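Local atomic coordinates of toxin coregulated pilin (Vibrio cholerae, PDB entry 3HRV), a protein that forms the major subunit of the toxin-coregulated pilus, a type IV pilus essential for bacterial aggregation and colonization of the host small intestine. Residues I38-T41 / Q42-S46. Residues are numbered along the deposited sequence; the frame is centred on the assembly and turned at random.
Sequences IAMT and QTYRS
The carbonyl oxygen of A39 is gripped twice by T43, through OG1 at 2.7 Å and through the backbone N at 3.0 Å, the two donors reaching it from opposite faces of the carbonyl plane. The main-chain bond is the bent one, with an N-H...O angle of 139°, whereas the hydroxyl is placed by a first torsion of -58° that sets OG1 anti to the carbonyl carbon and leaves it reaching back one turn. The N-H...O bond from T43 to A39 is the i to i+4 backbone bond of an alpha helix, and the hydroxyl adds a second, side-chain bond to the same oxygen. These are the final turns of helix 24-44, the part of the long N-terminal pilin helix kept in this globular-domain construct. The same spacing recurs in Q42 N to I38 O, Y44 N to M40 O and R45 N to T41 O, each 2.9 Å long and straighter.

Outside the backbone, a Met-aromatic contact forms where the buried M40 meets Y44. M40 SD sits 5.3 Å from the Y44 ring centroid and 78° off its normal, hence at the edge, and the bends at chi2 and chi3 bring CE to 3.9 Å from Y44 CD1. Over the centre of one ring face lies the methyl CG2 of T43. Beyond the helix, M40 also packs on L62 and L66 of helix 56-68 and on F101 of strand 100-108, joining the helix end to the domain core.

On the more exposed flank, T41 and R45 run side by side, and R45 NH2 continues to a salt bridge with OXT of S192, the chain terminus. I38 and Q42 are likewise aligned, and I38 CG2 lies 3.3 Å from Q42 NE2. In the R45 pair, T41 CG2 stands 3.7 Å above the guanidinium plane, offset toward its rim.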
loop_
_atom_site.group_PDB
_atom_site.type_symbol
_atom_site.label_atom_id
_atom_site.label_comp_id
_atom_site.label_asym_id
_atom_site.label_seq_id
_atom_site.Cartn_x
_atom_site.Cartn_y
_atom_site.Cartn_z
ATOM N N ILE A 38 -7.067 6.492 -6.872
ATOM C CA ILE A 38 -8.085 6.852 -7.857
ATOM C C ILE A 38 -7.393 7.331 -9.134
ATOM O O ILE A 38 -7.773 6.952 -10.242
ATOM C CB ILE A 38 -9.012 7.968 -7.318
ATOM C CG1 ILE A 38 -9.904 7.406 -6.211
ATOM C CG2 ILE A 38 -9.850 8.551 -8.451
ATOM C CD1 ILE A 38 -10.785 8.446 -5.542
ATOM N N ALA A 39 -6.369 8.162 -8.981
ATOM C CA ALA A 39 -5.640 8.662 -10.138
ATOM C C ALA A 39 -5.008 7.501 -10.905
ATOM O O ALA A 39 -5.015 7.483 -12.137
ATOM C CB ALA A 39 -4.563 9.651 -9.698
ATOM N N MET A 40 -4.466 6.530 -10.176
ATOM C CA MET A 40 -3.827 5.380 -10.811
ATOM C C MET A 40 -4.797 4.516 -11.603
ATOM O O MET A 40 -4.529 4.178 -12.758
ATOM C CB MET A 40 -3.104 4.526 -9.768
ATOM C CG MET A 40 -1.802 5.143 -9.266
ATOM S SD MET A 40 -0.578 5.417 -10.574
ATOM C CE MET A 40 -0.148 3.730 -10.971
ATOM N N THR A 41 -5.920 4.150 -10.995
ATOM C CA THR A 41 -6.895 3.329 -11.700
ATOM C C THR A 41 -7.534 4.091 -12.858
ATOM O O THR A 41 -7.720 3.536 -13.941
ATOM C CB THR A 41 -7.998 2.818 -10.754
ATOM O OG1 THR A 41 -8.593 3.926 -10.069
ATOM C CG2 THR A 41 -7.419 1.849 -9.739
ATOM N N GLN A 42 -7.815 5.460 -12.687
ATOM C CA GLN A 42 -8.427 6.253 -13.755
ATOM C C GLN A 42 -7.511 6.363 -14.961
ATOM O O GLN A 42 -7.961 6.354 -16.105
ATOM C CB GLN A 42 -8.748 7.673 -13.272
ATOM C CG GLN A 42 -9.947 7.778 -12.361
ATOM C CD GLN A 42 -10.152 9.192 -11.853
ATOM O OE1 GLN A 42 -9.264 10.039 -11.967
ATOM N NE2 GLN A 42 -11.317 9.450 -11.274
ATOM N N THR A 43 -6.261 6.374 -14.652
ATOM C CA THR A 43 -5.280 6.519 -15.714
ATOM C C THR A 43 -4.920 5.223 -16.437
ATOM O O THR A 43 -4.786 5.216 -17.663
ATOM C CB THR A 43 -3.967 7.125 -15.164
ATOM O OG1 THR A 43 -4.236 8.399 -14.567
ATOM C CG2 THR A 43 -2.948 7.304 -16.281
ATOM N N TYR A 44 -4.791 4.127 -15.694
ATOM C CA TYR A 44 -4.353 2.879 -16.304
ATOM C C TYR A 44 -5.279 1.684 -16.481
ATOM O O TYR A 44 -4.917 0.741 -17.178
ATOM C CB TYR A 44 -3.078 2.416 -15.597
ATOM C CG TYR A 44 -1.973 3.440 -15.671
ATOM C CD1 TYR A 44 -1.658 4.240 -14.571
ATOM C CD2 TYR A 44 -1.262 3.639 -16.856
ATOM C CE1 TYR A 44 -0.659 5.213 -14.649
ATOM C CE2 TYR A 44 -0.267 4.608 -16.945
ATOM C CZ TYR A 44 0.031 5.391 -15.839
ATOM O OH TYR A 44 1.035 6.331 -15.920
ATOM N N ARG A 45 -6.443 1.724 -15.840
ATOM C CA ARG A 45 -7.425 0.660 -15.977
ATOM C C ARG A 45 -7.957 0.664 -17.401
ATOM O O ARG A 45 -8.585 -0.296 -17.850
ATOM C CB ARG A 45 -8.571 0.853 -14.983
ATOM C CG ARG A 45 -8.752 -0.303 -14.012
ATOM C CD ARG A 45 -9.972 -0.097 -13.130
ATOM N NE ARG A 45 -9.767 -0.621 -11.783
ATOM C CZ ARG A 45 -10.568 -0.367 -10.753
ATOM N NH1 ARG A 45 -11.634 0.406 -10.914
ATOM N NH2 ARG A 45 -10.304 -0.887 -9.562
ATOM N N SER A 46 -7.696 1.759 -18.107
ATOM C CA SER A 46 -8.108 1.897 -19.495
ATOM C C SER A 46 -7.052 1.309 -20.423
ATOM O O SER A 46 -7.345 0.962 -21.568
ATOM C CB SER A 46 -8.352 3.367 -19.840
ATOM O OG SER A 46 -7.136 4.033 -20.130
#